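Local structure of CG14216 (Drosophila melanogaster, 3P9Y) at residues H27-L30 / A31-F35; I112-E116 / E117-D121; D121-V124 / M125-S129. The protein dephosphorylates the C-terminal domain of RNA polymerase II and probably acts in RNA processing and transcription termination. The protein carries 2 engineered substitutions. All coordinates share one frame; numbering follows the deposited sequence.

Interaction 1 of 3, residues H27-L30 / A31-F35; sequences HNFL and AKKGF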
loop_
_atom_site.group_PDB
_atom_site.type_symbol
_atom_site.label_atom_id
_atom_site.label_comp_id
_atom_site.label_asym_id
_atom_site.label_seq_id
_atom_site.Cartn_x
_atom_site.Cartn_y
_atom_site.Cartn_z
ATOM N N HIS A 27 4.786 2.740 1.807
ATOM C CA HIS A 27 5.861 2.584 0.837
ATOM C C HIS A 27 7.090 3.294 1.375
ATOM O O HIS A 27 8.176 2.722 1.441
ATOM C CB HIS A 27 5.470 3.189 -0.516
ATOM C CG HIS A 27 6.443 2.892 -1.622
ATOM N ND1 HIS A 27 6.041 2.602 -2.909
ATOM C CD2 HIS A 27 7.798 2.840 -1.633
ATOM C CE1 HIS A 27 7.102 2.380 -3.664
ATOM N NE2 HIS A 27 8.180 2.520 -2.915
ATOM N N ASN A 28 6.902 4.549 1.769
ATOM C CA ASN A 28 8.002 5.396 2.201
ATOM C C ASN A 28 8.704 4.830 3.430
ATOM O O ASN A 28 9.931 4.754 3.479
ATOM C CB ASN A 28 7.492 6.804 2.496
ATOM C CG ASN A 28 8.591 7.730 2.954
ATOM O OD1 ASN A 28 9.308 8.316 2.145
ATOM N ND2 ASN A 28 8.740 7.856 4.261
ATOM N N PHE A 29 7.915 4.418 4.413
ATOM C CA PHE A 29 8.462 3.908 5.661
ATOM C C PHE A 29 9.219 2.604 5.414
ATOM O O PHE A 29 10.368 2.462 5.819
ATOM C CB PHE A 29 7.333 3.695 6.675
ATOM C CG PHE A 29 7.791 3.690 8.102
ATOM C CD1 PHE A 29 7.753 4.851 8.861
ATOM C CD2 PHE A 29 8.254 2.528 8.690
ATOM C CE1 PHE A 29 8.174 4.846 10.184
ATOM C CE2 PHE A 29 8.677 2.518 10.011
ATOM C CZ PHE A 29 8.633 3.675 10.759
ATOM N N LEU A 30 8.571 1.657 4.741
ATOM C CA LEU A 30 9.190 0.371 4.431
ATOM C C LEU A 30 10.515 0.545 3.690
ATOM O O LEU A 30 11.492 -0.130 4.002
ATOM C CB LEU A 30 8.245 -0.500 3.598
ATOM C CG LEU A 30 7.115 -1.184 4.374
ATOM C CD1 LEU A 30 6.028 -1.678 3.419
ATOM C CD2 LEU A 30 7.650 -2.330 5.231
ATOM N N ALA A 31 10.543 1.447 2.711
ATOM C CA ALA A 31 11.747 1.674 1.916
ATOM C C ALA A 31 12.876 2.240 2.779
ATOM O O ALA A 31 14.033 1.859 2.625
ATOM C CB ALA A 31 11.449 2.612 0.759
ATOM N N LYS A 32 12.532 3.152 3.683
ATOM C CA LYS A 32 13.513 3.738 4.590
ATOM C C LYS A 32 14.069 2.708 5.570
ATOM O O LYS A 32 15.196 2.844 6.043
ATOM C CB LYS A 32 12.902 4.909 5.358
ATOM C CG LYS A 32 12.770 6.177 4.538
ATOM C CD LYS A 32 12.133 7.296 5.347
ATOM C CE LYS A 32 12.145 8.607 4.574
ATOM N NZ LYS A 32 11.609 9.744 5.382
ATOM N N LYS A 33 13.285 1.677 5.872
ATOM C CA LYS A 33 13.757 0.593 6.735
ATOM C C LYS A 33 14.439 -0.520 5.935
ATOM O O LYS A 33 14.737 -1.581 6.471
ATOM C CB LYS A 33 12.617 0.014 7.578
ATOM C CG LYS A 33 11.959 1.020 8.516
ATOM C CD LYS A 33 12.977 1.717 9.404
ATOM C CE LYS A 33 12.307 2.672 10.383
ATOM N NZ LYS A 33 13.302 3.504 11.130
ATOM N N GLY A 34 14.677 -0.278 4.650
ATOM C CA GLY A 34 15.533 -1.147 3.859
ATOM C C GLY A 34 14.843 -2.256 3.083
ATOM O O GLY A 34 15.508 -3.139 2.536
ATOM N N PHE A 35 13.518 -2.219 3.016
ATOM C CA PHE A 35 12.775 -3.257 2.311
ATOM C C PHE A 35 12.609 -2.972 0.822
ATOM O O PHE A 35 12.555 -1.823 0.393
ATOM C CB PHE A 35 11.405 -3.464 2.965
ATOM C CG PHE A 35 11.489 -4.073 4.331
ATOM C CD1 PHE A 35 11.675 -5.435 4.480
ATOM C CD2 PHE A 35 11.407 -3.284 5.464
ATOM C CE1 PHE A 35 11.769 -5.999 5.737
ATOM C CE2 PHE A 35 11.500 -3.842 6.722
ATOM C CZ PHE A 35 11.679 -5.201 6.860
#
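Lys-32 reaches back to Asn-28. Its CB and CG pass the backbone oxygen of Asn-28, CG at 3.3 Å from that O; CD and CE then run by the side-chain amide, CE 3.5 Å from Asn-28 ND2, and the extended chain carries NZ to 3.6 Å from the same ND2. With Asn-28 CG anti to the backbone N (chi1 180°), the amide is brought up to this methylene chain, which crosses it obliquely. An alanine in place of Asn-28 has no amide to lie against the lysine methylenes, and the Lys-32 chain would probably swing more freely. The next residue, Lys-33, bends at its second torsion and brings CE to 3.7 Å from Phe-29 CE2, obliquely to the ring. The helix closes in a Schellman motif: Phe-35 N bonds to Leu-30 O at 3.1 Å, Gly-34 N to Ala-31 O at 3.0 Å, and Gly-34 has the positive phi this needs. The Phe-35 ring turns its edge to Leu-30 O, and its CD2 lies 3.9 Å from Leu-30 CD2. Phe-29, Leu-30 and Phe-35 rest on helix 149-167, while His-27, Leu-30 and Ala-31 meet Val-37 of strand 36-41, which follows in this beta-alpha-beta unit.

Interaction 2 of 3, residues I112-E116 / E117-D121; sequences IVTVE and ERVYD. With IMD (imidazole), chain I.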
loop_
_atom_site.group_PDB
_atom_site.type_symbol
_atom_site.label_atom_id
_atom_site.label_comp_id
_atom_site.label_asym_id
_atom_site.label_seq_id
_atom_site.Cartn_x
_atom_site.Cartn_y
_atom_site.Cartn_z
ATOM N N ILE A 112 2.017 -9.434 0.027
ATOM C CA ILE A 112 1.206 -8.307 -0.405
ATOM C C ILE A 112 0.347 -7.854 0.767
ATOM O O ILE A 112 -0.493 -8.602 1.247
ATOM C CB ILE A 112 0.292 -8.696 -1.584
ATOM C CG1 ILE A 112 1.134 -9.236 -2.747
ATOM C CG2 ILE A 112 -0.546 -7.503 -2.025
ATOM C CD1 ILE A 112 0.312 -9.729 -3.930
ATOM N N VAL A 113 0.569 -6.636 1.242
ATOM C CA VAL A 113 -0.227 -6.096 2.337
ATOM C C VAL A 113 -1.328 -5.200 1.767
ATOM O O VAL A 113 -1.055 -4.340 0.939
ATOM C CB VAL A 113 0.653 -5.284 3.316
ATOM C CG1 VAL A 113 -0.177 -4.771 4.487
ATOM C CG2 VAL A 113 1.824 -6.134 3.810
ATOM N N THR A 114 -2.567 -5.416 2.191
ATOM C CA THR A 114 -3.668 -4.530 1.828
ATOM C C THR A 114 -4.133 -3.788 3.071
ATOM O O THR A 114 -3.888 -4.233 4.193
ATOM C CB THR A 114 -4.858 -5.300 1.201
ATOM O OG1 THR A 114 -5.336 -6.290 2.122
ATOM C CG2 THR A 114 -4.433 -5.975 -0.093
ATOM N N VAL A 115 -4.799 -2.656 2.875
ATOM C CA VAL A 115 -5.097 -1.752 3.984
ATOM C C VAL A 115 -6.590 -1.671 4.313
ATOM O O VAL A 115 -7.006 -0.872 5.149
ATOM C CB VAL A 115 -4.532 -0.340 3.712
ATOM C CG1 VAL A 115 -3.026 -0.409 3.550
ATOM C CG2 VAL A 115 -5.169 0.274 2.475
ATOM N N GLU A 116 -7.391 -2.505 3.663
ATOM C CA GLU A 116 -8.796 -2.668 4.031
ATOM C C GLU A 116 -9.386 -3.846 3.269
ATOM O O GLU A 116 -8.892 -4.210 2.207
ATOM C CB GLU A 116 -9.608 -1.390 3.775
ATOM C CG GLU A 116 -9.712 -0.963 2.321
ATOM C CD GLU A 116 -10.700 0.192 2.138
ATOM O OE1 GLU A 116 -10.276 1.300 1.753
ATOM O OE2 GLU A 116 -11.904 -0.005 2.401
ATOM N N GLU A 117 -10.440 -4.445 3.813
ATOM C CA GLU A 117 -10.924 -5.715 3.290
ATOM C C GLU A 117 -11.404 -5.608 1.848
ATOM O O GLU A 117 -11.293 -6.564 1.091
ATOM C CB GLU A 117 -12.033 -6.301 4.166
ATOM C CG GLU A 117 -12.427 -7.705 3.730
ATOM C CD GLU A 117 -13.335 -8.393 4.713
ATOM O OE1 GLU A 117 -13.476 -7.885 5.839
ATOM O OE2 GLU A 117 -13.908 -9.447 4.363
ATOM N N ARG A 118 -11.934 -4.457 1.462
ATOM C CA ARG A 118 -12.377 -4.283 0.084
ATOM C C ARG A 118 -11.199 -4.414 -0.868
ATOM O O ARG A 118 -11.317 -5.019 -1.932
ATOM C CB ARG A 118 -13.076 -2.937 -0.103
ATOM C CG ARG A 118 -14.549 -2.976 0.263
ATOM C CD ARG A 118 -15.175 -1.593 0.248
ATOM N NE ARG A 118 -16.626 -1.646 0.413
ATOM C CZ ARG A 118 -17.502 -1.622 -0.590
ATOM N NH1 ARG A 118 -17.086 -1.543 -1.848
ATOM N NH2 ARG A 118 -18.803 -1.673 -0.333
ATOM N N VAL A 119 -10.056 -3.858 -0.478
ATOM C CA VAL A 119 -8.854 -3.947 -1.300
ATOM C C VAL A 119 -8.305 -5.369 -1.257
ATOM O O VAL A 119 -7.914 -5.924 -2.275
ATOM C CB VAL A 119 -7.784 -2.943 -0.832
ATOM C CG1 VAL A 119 -6.455 -3.178 -1.556
ATOM C CG2 VAL A 119 -8.279 -1.517 -1.050
ATOM N N TYR A 120 -8.282 -5.943 -0.061
ATOM C CA TYR A 120 -7.914 -7.336 0.135
ATOM C C TYR A 120 -8.658 -8.242 -0.854
ATOM O O TYR A 120 -8.045 -9.054 -1.534
ATOM C CB TYR A 120 -8.258 -7.739 1.563
ATOM C CG TYR A 120 -7.959 -9.175 1.930
ATOM C CD1 TYR A 120 -6.657 -9.604 2.143
ATOM C CD2 TYR A 120 -8.988 -10.087 2.122
ATOM C CE1 TYR A 120 -6.387 -10.913 2.508
ATOM C CE2 TYR A 120 -8.729 -11.393 2.484
ATOM C CZ TYR A 120 -7.432 -11.801 2.676
ATOM O OH TYR A 120 -7.181 -13.102 3.041
ATOM N N ASP A 121 -9.975 -8.082 -0.928
ATOM C CA ASP A 121 -10.808 -8.917 -1.788
ATOM C C ASP A 121 -10.485 -8.735 -3.262
ATOM O O ASP A 121 -10.454 -9.703 -4.012
ATOM C CB ASP A 121 -12.286 -8.610 -1.553
ATOM C CG ASP A 121 -12.792 -9.175 -0.248
ATOM O OD1 ASP A 121 -12.150 -10.097 0.290
ATOM O OD2 ASP A 121 -13.827 -8.696 0.243
HETATM N N1 IMD I . -12.104 -12.740 -1.276
HETATM C C2 IMD I . -11.744 -12.519 -2.559
HETATM N N3 IMD I . -11.653 -13.711 -3.192
HETATM C C4 IMD I . -11.957 -14.685 -2.307
HETATM C C5 IMD I . -12.244 -14.073 -1.097
HETATM O O HOH W 1 -13.225 -2.359 3.147
#
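Thr-114, the last residue of strand 111-114, meets the first turn of helix 117-128 with both branches of its side chain. Its methyl CG2 lies 3.7 Å from Val-119 CG1, the two side chains sliding past each other in opposite directions. The hydroxyl, hydrogen-bonded to Asn-142, also lies against Tyr-120: OG1 sits 3.3 Å from Tyr-120 CB, at the edge of the ring and near its plane. Tyr-120 OH is bonded to Ser-194. This strand-to-helix passage is the first half of a beta-alpha-beta unit in the LMW PTP-like fold, with Glu-116 at the N-cap position. There Glu-116 O takes a nearly straight bond from Tyr-120 N (2.9 Å, 174°) and a weak one from Val-119 N. The glutamate side chain crosses Val-119 at about a right angle, CG 3.7 Å from Val-119 CG2; a chi1 of 64° folds CG between backbone N and carbonyl carbon and brings it over the start of the helix. The carboxylate divides its work: OE1 forms a salt bridge with Arg-22, whereas OE2 receives a hydrogen bond from a water at 2.8 Å, and that water in turn accepts one from Arg-118 N.

Interaction 3 of 3, residues D121-V124 / M125-S129; sequences DLVV and MHMES. With IMD (imidazole), chain I.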
loop_
_atom_site.group_PDB
_atom_site.type_symbol
_atom_site.label_atom_id
_atom_site.label_comp_id
_atom_site.label_asym_id
_atom_site.label_seq_id
_atom_site.Cartn_x
_atom_site.Cartn_y
_atom_site.Cartn_z
ATOM N N ASP A 121 -9.975 -8.082 -0.928
ATOM C CA ASP A 121 -10.808 -8.917 -1.788
ATOM C C ASP A 121 -10.485 -8.735 -3.262
ATOM O O ASP A 121 -10.454 -9.703 -4.012
ATOM C CB ASP A 121 -12.286 -8.610 -1.553
ATOM C CG ASP A 121 -12.792 -9.175 -0.248
ATOM O OD1 ASP A 121 -12.150 -10.097 0.290
ATOM O OD2 ASP A 121 -13.827 -8.696 0.243
ATOM N N LEU A 122 -10.258 -7.497 -3.680
ATOM C CA LEU A 122 -9.941 -7.223 -5.077
ATOM C C LEU A 122 -8.596 -7.845 -5.440
ATOM O O LEU A 122 -8.430 -8.407 -6.524
ATOM C CB LEU A 122 -9.927 -5.714 -5.338
ATOM C CG LEU A 122 -11.310 -5.054 -5.318
ATOM C CD1 LEU A 122 -11.200 -3.540 -5.304
ATOM C CD2 LEU A 122 -12.143 -5.520 -6.514
ATOM N N VAL A 123 -7.641 -7.751 -4.522
ATOM C CA VAL A 123 -6.326 -8.329 -4.727
ATOM C C VAL A 123 -6.435 -9.846 -4.849
ATOM O O VAL A 123 -5.863 -10.442 -5.755
ATOM C CB VAL A 123 -5.367 -7.966 -3.567
ATOM C CG1 VAL A 123 -4.142 -8.860 -3.582
ATOM C CG2 VAL A 123 -4.969 -6.487 -3.640
ATOM N N VAL A 124 -7.179 -10.464 -3.936
ATOM C CA VAL A 124 -7.301 -11.917 -3.915
ATOM C C VAL A 124 -8.065 -12.402 -5.146
ATOM O O VAL A 124 -7.678 -13.379 -5.784
ATOM C CB VAL A 124 -7.990 -12.404 -2.624
ATOM C CG1 VAL A 124 -8.334 -13.884 -2.713
ATOM C CG2 VAL A 124 -7.095 -12.138 -1.413
ATOM N N MET A 125 -9.139 -11.698 -5.491
ATOM C CA MET A 125 -9.934 -12.043 -6.659
ATOM C C MET A 125 -9.056 -11.984 -7.900
ATOM O O MET A 125 -9.089 -12.884 -8.735
ATOM C CB MET A 125 -11.125 -11.092 -6.804
ATOM C CG MET A 125 -12.087 -11.480 -7.915
ATOM S SD MET A 125 -13.619 -10.528 -7.899
ATOM C CE MET A 125 -13.046 -8.918 -8.439
ATOM N N HIS A 126 -8.252 -10.933 -8.009
ATOM C CA HIS A 126 -7.395 -10.753 -9.174
ATOM C C HIS A 126 -6.362 -11.869 -9.276
ATOM O O HIS A 126 -6.108 -12.392 -10.362
ATOM C CB HIS A 126 -6.690 -9.399 -9.134
ATOM C CG HIS A 126 -5.732 -9.199 -10.264
ATOM N ND1 HIS A 126 -6.137 -8.802 -11.518
ATOM C CD2 HIS A 126 -4.393 -9.377 -10.339
ATOM C CE1 HIS A 126 -5.086 -8.731 -12.316
ATOM N NE2 HIS A 126 -4.015 -9.075 -11.626
ATOM N N MET A 127 -5.775 -12.232 -8.140
ATOM C CA MET A 127 -4.762 -13.276 -8.098
ATOM C C MET A 127 -5.355 -14.626 -8.486
ATOM O O MET A 127 -4.716 -15.424 -9.169
ATOM C CB MET A 127 -4.166 -13.369 -6.692
ATOM C CG MET A 127 -3.184 -12.257 -6.337
ATOM S SD MET A 127 -1.653 -12.363 -7.279
ATOM C CE MET A 127 -1.113 -14.030 -6.905
ATOM N N GLU A 128 -6.580 -14.877 -8.038
ATOM C CA GLU A 128 -7.252 -16.144 -8.299
ATOM C C GLU A 128 -7.659 -16.272 -9.763
ATOM O O GLU A 128 -7.707 -17.375 -10.304
ATOM C CB GLU A 128 -8.477 -16.293 -7.391
ATOM C CG GLU A 128 -8.132 -16.669 -5.957
ATOM C CD GLU A 128 -9.359 -16.834 -5.078
ATOM O OE1 GLU A 128 -10.425 -16.273 -5.418
ATOM O OE2 GLU A 128 -9.255 -17.519 -4.038
ATOM N N SER A 129 -7.942 -15.143 -10.403
ATOM C CA SER A 129 -8.358 -15.135 -11.802
ATOM C C SER A 129 -7.210 -15.533 -12.719
ATOM O O SER A 129 -7.415 -15.814 -13.897
ATOM C CB SER A 129 -8.863 -13.748 -12.203
ATOM O OG SER A 129 -7.799 -12.905 -12.630
HETATM N N1 IMD I . -12.104 -12.740 -1.276
HETATM C C2 IMD I . -11.744 -12.519 -2.559
HETATM N N3 IMD I . -11.653 -13.711 -3.192
HETATM C C4 IMD I . -11.957 -14.685 -2.307
HETATM C C5 IMD I . -12.244 -14.073 -1.097
#
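Met-125 N donates to Asp-121 O at 2.8 Å with an N-H...O angle of 161°, the shortest of four successive i to i+4 bonds across this stretch. With His-126 N to Leu-122 O, Met-127 N to Val-123 O and Glu-128 N to Val-124 O, it makes regular alpha-helix of the later turns of helix 117-128, the crossover helix between parallel strands 111-114 and 137-142. The side chains divide by face. Leu-122 and Met-125 lie side by side and point the same way; the methionine runs out extended and then bends at its last torsion (chi3 71°), which returns the methyl CE to 4.0 Å from Leu-122 CD2. On the sheet-facing side Val-123 CG1 and Met-127 CG are more loosely apposed, at 4.5 Å. Val-123 packs on Ile-112, Thr-114 and Val-140, and Met-127 on Val-138 and Leu-196, tying the helix to three strands. A third face carries an imidazole, probably from the crystallisation liquor. Its N1 donates to Asp-121 OD1 at 3.1 Å, and its N3 comes within 3.4 Å of Val-124 CG1. Glu-128 follows the helix back toward the same place, its CD 3.9 Å from Val-124 CG1, and the nearby acidic groups would probably favour a positive charge on the ring. The hydroxyl of Ser-129 folds back onto the backbone, OG donating to His-126 O at 2.9 Å.

How the interactions relate
Along the chain the three come in series: interaction 1 ends helix 22-32, interaction 2 leads from strand 111-114 into helix 117-128, and interaction 3 continues that helix from the shared Asp-121. Centres of interactions 2 and 3 are 10 Å apart, and they touch where Thr-114 CG2 meets Val-123 CG2 at 3.6 Å. Interaction 1 is on the opposite side of the chain's centre, its centre about 19 Å from that of interaction 2 and 25 Å from that of interaction 3. The helices belong to two beta-alpha-beta units whose strands join one mixed five-stranded sheet, so all three lie on the helices that connect parallel strands of the central sheet in this LMW PTP-like phosphatase.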